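Local coordinates for protein 1A (Cricket paralysis virus, PDB 6C3R) that suppresses antiviral RNA silencing in insect cells by inactivating host AGO2 and by recruiting a cellular ubiquitin ligase complex that promotes its degradation, at residues Leu62-Leu65 and Ile66-Ser70; Leu83-Lys86 and Phe87-Asn90; Trp119-Gln122 and Trp123-Val126; Asp130-Arg133 and Ala134-Lys138. All coordinates share one frame; numbering follows the deposited sequence.

Contact 1 (Leu62-Leu65 and Ile66-Ser70); sequences LRKL and IFLTS
In the C-terminal half of helix 53-70, Thr-69 grips the carbonyl of Leu-65 one turn back with both its backbone and its side chain. Thr-69 N donates to Leu-65 O at 2.9 Å, and Thr-69 OG1 donates to the same Leu-65 O at 2.6 Å. The two donors arrive on opposite faces of the carbonyl plane, so one acceptor serves two bonds. A chi1 of 58° makes the second possible, because it sets OG1 between the backbone N and the carbonyl carbon and turns the hydroxyl back toward the preceding turn. Threonine suits this partly exposed place, since its hydroxyl is satisfied by the helix itself.

The helix packs against helix 77-90 on one flank and strand 104-108 on another. Ile-66, whose N bonds to Leu-62 O at 2.8 Å, is buried where both neighbours meet: its side chain lies alongside that carbonyl and goes on to touch Leu-83, Phe-87 and Leu-106. Phe-67, also buried, faces the strand at Ile-107. On the exposed side, Lys-64 CG comes within 4.3 Å of Leu-68 CD1, and the bond from Leu-68 N to Lys-64 O is nearly straight (2.8 Å, 173°). Ser-70 OG donates to Phe-67 O at 2.6 Å and is also hydrogen-bonded to Ser-109 N, tying this helix to the residue just after strand 104-108.

Contact 2 (Leu83-Lys86 and Phe87-Asn90); sequences LVWK and FVQN
The indole of Trp-85 carries Gln-89 over one face: Gln-89 CG sits 4.0 Å from the centroid of the six-membered ring of Trp-85, displaced toward the rim, in a CH-pi contact. The amide plane of Gln-89 stands 68° from the ring, so the two flat groups do not stack. Gln-89 OE1 hangs over the NE1 and CE2 rim, 2.8 Å from Trp-85 NE1, yet well above the indole plane, where the in-plane N-H does not point at it; the pair is not a hydrogen bond. Val-88 CG1 approaches the indole obliquely, 3.9 Å from Trp-85 CZ3. Arg-133 and Leu-136 also pack on Trp-85.

Two complementary torsions bring tryptophan and glutamine together one turn apart. Trp-85 CG is anti to its backbone N (chi1 172°), and the ring leans along the helix toward Gln-89, while Gln-89 CG stands beside its backbone N (chi1 -79°) and folds back to meet it. In the backbone, Gln-89 N bonds to Trp-85 O at 2.8 Å, and Val-88 N to Val-84 O at 2.8 Å. Glutamine suits the place: its CG methylene lies on the aromatic face.

Val-84, Trp-85 and Val-88 of helix 77-90 face helix 129-136, Leu-83 and Phe-87 face helix 53-70, and Tyr-97 of the second subunit packs on Gln-89 and hydrogen-bonds Lys-86 NZ through its OH.

Contact 3 (Trp119-Gln122 and Trp123-Val126); sequences WFQQ and WKLV
Trp-119 and Trp-123, one helical turn apart, meet through backbone and rings alike. Trp-123 N bonds almost straight to Trp-119 O (2.9 Å, 178°), while Trp-119 CH2 touches Trp-123 CE3 obliquely at 4.0 Å. The i to i+4 spacing puts both indoles on one side of the helix, and CG anti to the backbone N in each sends them off in the same sense. The carbonyl of Phe-120 lies at the edge of the Trp-123 ring, near its plane. Leu-125 N donates to Gln-122 O at 2.8 Å from well above the carbonyl plane, and Leu-125 CD1 lies 3.4 Å from Gln-122 OE1.

A type I turn from Trp-123 to Val-126 leads the chain away from helix 117-123. Outside it, Phe-28 meets the rings of Trp-123 and Phe-120 edge-to-face, Phe-135 stacks on Trp-119, and Lys-124 NZ hydrogen-bonds Asn-20 O.

The change from an i to i+4 bond at Trp-123 to i to i+3 bonds at Lys-124 (weak, to Gln-121 O) and Leu-125 marks a tightening as the chain enters the turn. Trp-123 suits its buried place because its apolar surface fits an aromatic core and its single polar atom, NE1, is satisfied by Leu-21 O.

Contact 4 (Asp130-Arg133 and Ala134-Lys138); sequences DECR and AFLRK
Arg-133, on helix 129-136, and Arg-137, just past it, run side by side, their side chains pointing the same way. Each starts anti to its backbone N and runs extended to CD, but the two then bend in opposite senses at chi3, 54° in Arg-133 and -82° in Arg-137. The guanidinium planes are 65° apart, and Arg-137 NH2 rests against the aliphatic part of its neighbour, 3.7 Å from Arg-133 CG. Arg-137 NH2 is 4.6 Å from Arg-133 NE, a like-charge proximity probably eased by Asp-130, whose OD1 forms a salt bridge with Arg-133 NH2 at 3.2 Å.

On the buried side, Cys-132 SG meets Leu-136 CD1 at 3.9 Å. The sulfur stands anti to its backbone N, whereas the leucine's branch point is beside its N, a pairing that lets the small thiol and the methyl touch across one turn. Compact Cys-132 packs against Val-88, and branched Leu-136 against Val-84 and Trp-85. Two sound i to i+4 bonds hold the helix, Phe-135 N to Glu-131 O at 2.8 Å and Leu-136 N to Cys-132 O at 3.0 Å, with a weak one from Ala-134 N to Asp-130 O at 3.3 Å. At the helix start, Glu-131 N bonds to Ser-128 OG and Glu-131 OE1 to Ser-127 N.

The result is an amphipathic C-terminal helix: Cys-132 and Leu-136 face helix 77-90, Phe-135 meets helix 117-123, and Arg-133, a residue involved in inhibiting host stress-granule formation, lies at the border, its CB against Trp-85 and its guanidinium reaching Asp-130.

The four contacts come in series along the chain, on helices 53-70, 77-90, 117-123 and 129-136. Contact 2 stands between the others: it touches contact 1, centres 12 Å apart, and contact 4, centres 11 Å apart, and it reaches contact 3 through Val-84 CG1 and Trp-123 CZ3. Contacts 3 and 4, also 12 Å apart, adjoin where Trp-119 and Gln-122 meet Phe-135. Contacts 1 and 3 lie on opposite sides of the chain's centre without touching. Helix 77-90 is therefore packed between helix 53-70 and the C-terminal pair. In this arrangement Arg-133, involved in inhibiting stress-granule formation, packs against Trp-85 of helix 77-90.

Contact 1 (Leu62-Leu65 and Ile66-Ser70)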
loop_
_atom_site.group_PDB
_atom_site.type_symbol
_atom_site.label_atom_id
_atom_site.label_comp_id
_atom_site.label_asym_id
_atom_site.label_seq_id
_atom_site.Cartn_x
_atom_site.Cartn_y
_atom_site.Cartn_z
ATOM N N LEU A 62 -13.585 6.076 2.011
ATOM C CA LEU A 62 -13.491 6.978 0.887
ATOM C C LEU A 62 -14.255 6.506 -0.354
ATOM O O LEU A 62 -14.897 7.316 -1.023
ATOM C CB LEU A 62 -12.014 7.211 0.533
ATOM C CG LEU A 62 -11.190 8.044 1.513
ATOM C CD1 LEU A 62 -9.726 8.041 1.149
ATOM C CD2 LEU A 62 -11.709 9.460 1.575
ATOM N N ARG A 63 -14.177 5.217 -0.685
ATOM C CA ARG A 63 -14.994 4.684 -1.774
ATOM C C ARG A 63 -16.475 4.964 -1.494
ATOM O O ARG A 63 -17.223 5.333 -2.405
ATOM C CB ARG A 63 -14.770 3.181 -1.971
ATOM C CG ARG A 63 -15.577 2.583 -3.123
ATOM C CD ARG A 63 -15.518 1.065 -3.182
ATOM N NE ARG A 63 -14.150 0.591 -3.386
ATOM C CZ ARG A 63 -13.370 -0.019 -2.486
ATOM N NH1 ARG A 63 -13.771 -0.306 -1.255
ATOM N NH2 ARG A 63 -12.150 -0.373 -2.847
ATOM N N LYS A 64 -16.879 4.814 -0.235
ATOM C CA LYS A 64 -18.268 5.014 0.163
ATOM C C LYS A 64 -18.688 6.473 -0.031
ATOM O O LYS A 64 -19.727 6.763 -0.595
ATOM C CB LYS A 64 -18.435 4.591 1.610
ATOM C CG LYS A 64 -19.847 4.212 1.989
ATOM C CD LYS A 64 -19.930 3.914 3.473
ATOM C CE LYS A 64 -21.321 3.453 3.886
ATOM N NZ LYS A 64 -21.503 3.438 5.376
ATOM N N LEU A 65 -17.844 7.391 0.417
ATOM C CA LEU A 65 -18.115 8.809 0.292
ATOM C C LEU A 65 -18.125 9.248 -1.141
ATOM O O LEU A 65 -18.939 10.093 -1.500
ATOM C CB LEU A 65 -17.065 9.638 1.055
ATOM C CG LEU A 65 -17.183 9.568 2.575
ATOM C CD1 LEU A 65 -15.893 10.050 3.231
ATOM C CD2 LEU A 65 -18.381 10.375 3.054
ATOM N N ILE A 66 -17.212 8.697 -1.944
ATOM C CA ILE A 66 -17.128 9.049 -3.340
ATOM C C ILE A 66 -18.409 8.624 -4.035
ATOM O O ILE A 66 -18.867 9.303 -4.939
ATOM C CB ILE A 66 -15.868 8.435 -4.021
ATOM C CG1 ILE A 66 -14.610 9.181 -3.555
ATOM C CG2 ILE A 66 -15.942 8.457 -5.561
ATOM C CD1 ILE A 66 -13.328 8.366 -3.649
ATOM N N PHE A 67 -19.007 7.517 -3.603
ATOM C CA PHE A 67 -20.279 7.137 -4.172
ATOM C C PHE A 67 -21.420 7.972 -3.631
ATOM O O PHE A 67 -22.236 8.503 -4.405
ATOM C CB PHE A 67 -20.631 5.687 -3.947
ATOM C CG PHE A 67 -21.981 5.359 -4.510
ATOM C CD1 PHE A 67 -22.130 5.162 -5.878
ATOM C CD2 PHE A 67 -23.117 5.359 -3.700
ATOM C CE1 PHE A 67 -23.379 4.903 -6.424
ATOM C CE2 PHE A 67 -24.370 5.110 -4.237
ATOM C CZ PHE A 67 -24.499 4.874 -5.602
ATOM N N LEU A 68 -21.529 8.034 -2.308
ATOM C CA LEU A 68 -22.672 8.707 -1.708
ATOM C C LEU A 68 -22.740 10.176 -2.130
ATOM O O LEU A 68 -23.809 10.681 -2.398
ATOM C CB LEU A 68 -22.622 8.620 -0.198
ATOM C CG LEU A 68 -22.813 7.259 0.460
ATOM C CD1 LEU A 68 -22.598 7.453 1.947
ATOM C CD2 LEU A 68 -24.168 6.661 0.208
ATOM N N THR A 69 -21.598 10.846 -2.214
ATOM C CA THR A 69 -21.572 12.240 -2.656
ATOM C C THR A 69 -21.907 12.373 -4.148
ATOM O O THR A 69 -22.424 13.410 -4.557
ATOM C CB THR A 69 -20.218 12.931 -2.384
ATOM O OG1 THR A 69 -19.173 12.206 -3.028
ATOM C CG2 THR A 69 -19.936 13.038 -0.888
ATOM N N SER A 70 -21.596 11.347 -4.939
ATOM C CA SER A 70 -22.012 11.283 -6.340
ATOM C C SER A 70 -23.512 11.018 -6.546
ATOM O O SER A 70 -24.072 11.387 -7.573
ATOM C CB SER A 70 -21.232 10.208 -7.086
ATOM O OG SER A 70 -21.875 8.969 -6.966
#

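Contact 2 (Leu83-Lys86 and Phe87-Asn90)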
loop_
_atom_site.group_PDB
_atom_site.type_symbol
_atom_site.label_atom_id
_atom_site.label_comp_id
_atom_site.label_asym_id
_atom_site.label_seq_id
_atom_site.Cartn_x
_atom_site.Cartn_y
_atom_site.Cartn_z
ATOM N N LEU A 83 -11.727 14.146 -2.637
ATOM C CA LEU A 83 -11.938 12.808 -2.077
ATOM C C LEU A 83 -11.306 11.744 -2.968
ATOM O O LEU A 83 -10.639 10.851 -2.497
ATOM C CB LEU A 83 -13.426 12.483 -1.922
ATOM C CG LEU A 83 -14.282 13.207 -0.881
ATOM C CD1 LEU A 83 -15.757 12.968 -1.139
ATOM C CD2 LEU A 83 -13.903 12.748 0.510
ATOM N N VAL A 84 -11.497 11.861 -4.263
ATOM C CA VAL A 84 -10.843 10.946 -5.177
ATOM C C VAL A 84 -9.324 11.009 -4.998
ATOM O O VAL A 84 -8.651 10.001 -5.020
ATOM C CB VAL A 84 -11.248 11.220 -6.644
ATOM C CG1 VAL A 84 -10.498 10.307 -7.583
ATOM C CG2 VAL A 84 -12.745 11.009 -6.813
ATOM N N TRP A 85 -8.801 12.211 -4.849
ATOM C CA TRP A 85 -7.369 12.420 -4.664
ATOM C C TRP A 85 -6.843 11.739 -3.393
ATOM O O TRP A 85 -5.792 11.120 -3.409
ATOM C CB TRP A 85 -7.054 13.927 -4.677
ATOM C CG TRP A 85 -5.635 14.223 -4.310
ATOM C CD1 TRP A 85 -5.196 14.954 -3.241
ATOM C CD2 TRP A 85 -4.467 13.758 -4.993
ATOM N NE1 TRP A 85 -3.832 14.966 -3.217
ATOM C CE2 TRP A 85 -3.354 14.250 -4.284
ATOM C CE3 TRP A 85 -4.253 12.973 -6.140
ATOM C CZ2 TRP A 85 -2.035 13.983 -4.686
ATOM C CZ3 TRP A 85 -2.951 12.704 -6.540
ATOM C CH2 TRP A 85 -1.857 13.208 -5.815
ATOM N N LYS A 86 -7.588 11.859 -2.305
ATOM C CA LYS A 86 -7.278 11.126 -1.069
ATOM C C LYS A 86 -7.325 9.608 -1.207
ATOM O O LYS A 86 -6.530 8.914 -0.587
ATOM C CB LYS A 86 -8.215 11.525 0.038
ATOM C CG LYS A 86 -7.906 12.874 0.622
ATOM C CD LYS A 86 -9.136 13.366 1.360
ATOM C CE LYS A 86 -8.845 14.572 2.214
ATOM N NZ LYS A 86 -10.145 15.238 2.517
ATOM N N PHE A 87 -8.287 9.105 -1.971
ATOM C CA PHE A 87 -8.351 7.689 -2.313
ATOM C C PHE A 87 -7.102 7.303 -3.081
ATOM O O PHE A 87 -6.413 6.380 -2.691
ATOM C CB PHE A 87 -9.599 7.373 -3.144
ATOM C CG PHE A 87 -9.759 5.922 -3.459
ATOM C CD1 PHE A 87 -9.183 5.379 -4.600
ATOM C CD2 PHE A 87 -10.473 5.089 -2.611
ATOM C CE1 PHE A 87 -9.298 4.022 -4.901
ATOM C CE2 PHE A 87 -10.617 3.740 -2.910
ATOM C CZ PHE A 87 -10.009 3.199 -4.054
ATOM N N VAL A 88 -6.834 8.009 -4.169
ATOM C CA VAL A 88 -5.646 7.808 -4.994
ATOM C C VAL A 88 -4.362 7.864 -4.146
ATOM O O VAL A 88 -3.516 7.004 -4.283
ATOM C CB VAL A 88 -5.615 8.834 -6.153
ATOM C CG1 VAL A 88 -4.228 9.007 -6.739
ATOM C CG2 VAL A 88 -6.572 8.408 -7.260
ATOM N N GLN A 89 -4.228 8.848 -3.258
ATOM C CA GLN A 89 -3.088 8.882 -2.326
ATOM C C GLN A 89 -3.004 7.615 -1.462
ATOM O O GLN A 89 -1.942 7.024 -1.314
ATOM C CB GLN A 89 -3.150 10.097 -1.400
ATOM C CG GLN A 89 -2.694 11.391 -2.046
ATOM C CD GLN A 89 -2.566 12.560 -1.061
ATOM O OE1 GLN A 89 -2.127 13.655 -1.448
ATOM N NE2 GLN A 89 -2.940 12.343 0.212
ATOM N N ASN A 90 -4.129 7.206 -0.900
ATOM C CA ASN A 90 -4.156 6.044 -0.037
ATOM C C ASN A 90 -4.039 4.701 -0.786
ATOM O O ASN A 90 -3.672 3.692 -0.192
ATOM C CB ASN A 90 -5.410 6.075 0.839
ATOM C CG ASN A 90 -5.220 5.354 2.165
ATOM O OD1 ASN A 90 -4.321 5.686 2.958
ATOM N ND2 ASN A 90 -6.074 4.375 2.427
#

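Contact 3 (Trp119-Gln122 and Trp123-Val126)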
loop_
_atom_site.group_PDB
_atom_site.type_symbol
_atom_site.label_atom_id
_atom_site.label_comp_id
_atom_site.label_asym_id
_atom_site.label_seq_id
_atom_site.Cartn_x
_atom_site.Cartn_y
_atom_site.Cartn_z
ATOM N N TRP A 119 -15.143 14.733 -18.310
ATOM C CA TRP A 119 -14.226 14.487 -17.194
ATOM C C TRP A 119 -13.805 13.013 -17.107
ATOM O O TRP A 119 -12.635 12.732 -16.936
ATOM C CB TRP A 119 -14.837 14.970 -15.875
ATOM C CG TRP A 119 -13.874 14.960 -14.742
ATOM C CD1 TRP A 119 -13.118 15.998 -14.303
ATOM C CD2 TRP A 119 -13.555 13.844 -13.893
ATOM N NE1 TRP A 119 -12.342 15.604 -13.246
ATOM C CE2 TRP A 119 -12.585 14.288 -12.974
ATOM C CE3 TRP A 119 -13.983 12.502 -13.841
ATOM C CZ2 TRP A 119 -12.050 13.460 -12.007
ATOM C CZ3 TRP A 119 -13.451 11.675 -12.881
ATOM C CH2 TRP A 119 -12.492 12.149 -11.974
ATOM N N PHE A 120 -14.752 12.090 -17.223
ATOM C CA PHE A 120 -14.441 10.648 -17.178
ATOM C C PHE A 120 -13.644 10.144 -18.375
ATOM O O PHE A 120 -12.946 9.145 -18.284
ATOM C CB PHE A 120 -15.712 9.798 -17.011
ATOM C CG PHE A 120 -16.193 9.767 -15.607
ATOM C CD1 PHE A 120 -15.531 9.000 -14.665
ATOM C CD2 PHE A 120 -17.250 10.563 -15.201
ATOM C CE1 PHE A 120 -15.938 9.005 -13.347
ATOM C CE2 PHE A 120 -17.661 10.569 -13.892
ATOM C CZ PHE A 120 -17.006 9.793 -12.964
ATOM N N GLN A 121 -13.793 10.839 -19.495
ATOM C CA GLN A 121 -13.012 10.575 -20.696
ATOM C C GLN A 121 -11.530 11.002 -20.490
ATOM O O GLN A 121 -10.606 10.288 -20.913
ATOM C CB GLN A 121 -13.679 11.285 -21.886
ATOM C CG GLN A 121 -13.277 10.747 -23.242
ATOM C CD GLN A 121 -13.828 9.361 -23.512
ATOM O OE1 GLN A 121 -15.006 9.208 -23.848
ATOM N NE2 GLN A 121 -12.963 8.338 -23.404
ATOM N N GLN A 122 -11.308 12.131 -19.811
ATOM C CA GLN A 122 -9.956 12.538 -19.464
ATOM C C GLN A 122 -9.327 11.675 -18.384
ATOM O O GLN A 122 -8.157 11.299 -18.497
ATOM C CB GLN A 122 -9.891 13.976 -19.027
ATOM C CG GLN A 122 -8.465 14.441 -18.682
ATOM C CD GLN A 122 -7.381 14.176 -19.752
ATOM O OE1 GLN A 122 -7.671 14.024 -20.948
ATOM N NE2 GLN A 122 -6.113 14.147 -19.308
ATOM N N TRP A 123 -10.079 11.383 -17.328
ATOM C CA TRP A 123 -9.675 10.392 -16.345
ATOM C C TRP A 123 -8.949 9.193 -16.975
ATOM O O TRP A 123 -7.945 8.736 -16.431
ATOM C CB TRP A 123 -10.905 9.913 -15.582
ATOM C CG TRP A 123 -10.727 8.603 -14.870
ATOM C CD1 TRP A 123 -11.046 7.358 -15.339
ATOM C CD2 TRP A 123 -10.190 8.417 -13.571
ATOM N NE1 TRP A 123 -10.732 6.410 -14.404
ATOM C CE2 TRP A 123 -10.201 7.038 -13.306
ATOM C CE3 TRP A 123 -9.712 9.285 -12.591
ATOM C CZ2 TRP A 123 -9.749 6.505 -12.093
ATOM C CZ3 TRP A 123 -9.261 8.758 -11.382
ATOM C CH2 TRP A 123 -9.276 7.380 -11.149
ATOM N N LYS A 124 -9.465 8.679 -18.102
ATOM C CA LYS A 124 -8.899 7.479 -18.740
ATOM C C LYS A 124 -7.491 7.660 -19.305
ATOM O O LYS A 124 -6.760 6.688 -19.471
ATOM C CB LYS A 124 -9.788 6.992 -19.888
ATOM C CG LYS A 124 -11.088 6.348 -19.470
ATOM C CD LYS A 124 -11.769 5.700 -20.659
ATOM C CE LYS A 124 -11.144 4.362 -21.011
ATOM N NZ LYS A 124 -12.011 3.650 -21.986
ATOM N N LEU A 125 -7.138 8.895 -19.628
ATOM C CA LEU A 125 -5.875 9.207 -20.266
ATOM C C LEU A 125 -4.747 9.600 -19.319
ATOM O O LEU A 125 -3.632 9.866 -19.784
ATOM C CB LEU A 125 -6.105 10.337 -21.266
ATOM C CG LEU A 125 -7.130 10.027 -22.362
ATOM C CD1 LEU A 125 -7.568 11.302 -23.065
ATOM C CD2 LEU A 125 -6.544 9.002 -23.319
ATOM N N VAL A 126 -5.020 9.638 -18.011
ATOM C CA VAL A 126 -4.009 9.987 -16.994
ATOM C C VAL A 126 -2.910 8.933 -17.046
ATOM O O VAL A 126 -3.207 7.737 -17.048
ATOM C CB VAL A 126 -4.623 10.106 -15.560
ATOM C CG1 VAL A 126 -3.551 10.307 -14.499
ATOM C CG2 VAL A 126 -5.620 11.257 -15.499
#

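Contact 4 (Asp130-Arg133 and Ala134-Lys138)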
loop_
_atom_site.group_PDB
_atom_site.type_symbol
_atom_site.label_atom_id
_atom_site.label_comp_id
_atom_site.label_asym_id
_atom_site.label_seq_id
_atom_site.Cartn_x
_atom_site.Cartn_y
_atom_site.Cartn_z
ATOM N N ASP A 130 2.061 12.637 -11.388
ATOM C CA ASP A 130 2.170 14.082 -11.519
ATOM C C ASP A 130 1.009 14.672 -12.300
ATOM O O ASP A 130 0.473 15.721 -11.918
ATOM C CB ASP A 130 3.500 14.438 -12.166
ATOM C CG ASP A 130 4.673 13.931 -11.362
ATOM O OD1 ASP A 130 4.986 14.586 -10.350
ATOM O OD2 ASP A 130 5.247 12.866 -11.711
ATOM N N GLU A 131 0.613 13.986 -13.374
ATOM C CA GLU A 131 -0.586 14.363 -14.132
ATOM C C GLU A 131 -1.860 14.222 -13.304
ATOM O O GLU A 131 -2.727 15.094 -13.331
ATOM C CB GLU A 131 -0.737 13.507 -15.391
ATOM C CG GLU A 131 -1.860 13.988 -16.312
ATOM C CD GLU A 131 -2.114 13.057 -17.468
ATOM O OE1 GLU A 131 -1.324 12.110 -17.671
ATOM O OE2 GLU A 131 -3.133 13.266 -18.162
ATOM N N CYS A 132 -1.964 13.090 -12.616
ATOM C CA CYS A 132 -3.051 12.817 -11.687
ATOM C C CYS A 132 -3.251 13.888 -10.618
ATOM O O CYS A 132 -4.372 14.290 -10.347
ATOM C CB CYS A 132 -2.808 11.484 -10.998
ATOM S SG CYS A 132 -4.203 11.019 -9.984
ATOM N N ARG A 133 -2.165 14.342 -10.007
ATOM C CA ARG A 133 -2.241 15.407 -9.010
ATOM C C ARG A 133 -2.785 16.702 -9.613
ATOM O O ARG A 133 -3.575 17.399 -8.975
ATOM C CB ARG A 133 -0.874 15.632 -8.342
ATOM C CG ARG A 133 -0.846 16.785 -7.338
ATOM C CD ARG A 133 0.324 16.706 -6.353
ATOM N NE ARG A 133 1.639 16.590 -7.011
ATOM C CZ ARG A 133 2.409 15.490 -7.062
ATOM N NH1 ARG A 133 2.047 14.334 -6.491
ATOM N NH2 ARG A 133 3.578 15.542 -7.699
ATOM N N ALA A 134 -2.374 17.013 -10.836
ATOM C CA ALA A 134 -2.820 18.231 -11.505
ATOM C C ALA A 134 -4.289 18.141 -11.897
ATOM O O ALA A 134 -5.070 19.079 -11.686
ATOM C CB ALA A 134 -1.957 18.499 -12.728
ATOM N N PHE A 135 -4.648 16.991 -12.458
ATOM C CA PHE A 135 -6.022 16.673 -12.830
ATOM C C PHE A 135 -7.011 16.776 -11.677
ATOM O O PHE A 135 -8.095 17.335 -11.851
ATOM C CB PHE A 135 -6.096 15.269 -13.428
ATOM C CG PHE A 135 -7.456 14.906 -13.967
ATOM C CD1 PHE A 135 -8.028 15.640 -15.000
ATOM C CD2 PHE A 135 -8.150 13.818 -13.461
ATOM C CE1 PHE A 135 -9.267 15.307 -15.499
ATOM C CE2 PHE A 135 -9.390 13.477 -13.958
ATOM C CZ PHE A 135 -9.951 14.221 -14.985
ATOM N N LEU A 136 -6.648 16.241 -10.522
ATOM C CA LEU A 136 -7.523 16.291 -9.336
ATOM C C LEU A 136 -7.371 17.517 -8.399
ATOM O O LEU A 136 -8.071 17.590 -7.383
ATOM C CB LEU A 136 -7.378 14.996 -8.519
ATOM C CG LEU A 136 -7.665 13.676 -9.247
ATOM C CD1 LEU A 136 -7.353 12.510 -8.315
ATOM C CD2 LEU A 136 -9.102 13.595 -9.770
ATOM N N ARG A 137 -6.499 18.473 -8.730
ATOM C CA ARG A 137 -6.326 19.657 -7.876
ATOM C C ARG A 137 -7.603 20.482 -7.786
ATOM O O ARG A 137 -8.278 20.712 -8.792
ATOM C CB ARG A 137 -5.186 20.562 -8.343
ATOM C CG ARG A 137 -5.006 21.776 -7.434
ATOM C CD ARG A 137 -3.604 22.360 -7.449
ATOM N NE ARG A 137 -2.660 21.657 -6.569
ATOM C CZ ARG A 137 -1.706 20.796 -6.949
ATOM N NH1 ARG A 137 -1.515 20.478 -8.237
ATOM N NH2 ARG A 137 -0.925 20.241 -6.019
ATOM N N LYS A 138 -7.915 20.926 -6.572
ATOM C CA LYS A 138 -9.139 21.661 -6.305
ATOM C C LYS A 138 -9.092 23.080 -6.854
ATOM O O LYS A 138 -8.770 24.029 -6.137
ATOM C CB LYS A 138 -9.422 21.714 -4.805
ATOM C CG LYS A 138 -9.679 20.363 -4.168
ATOM C CD LYS A 138 -10.480 20.508 -2.881
ATOM C CE LYS A 138 -9.758 21.338 -1.830
ATOM N NZ LYS A 138 -10.608 21.539 -0.629
#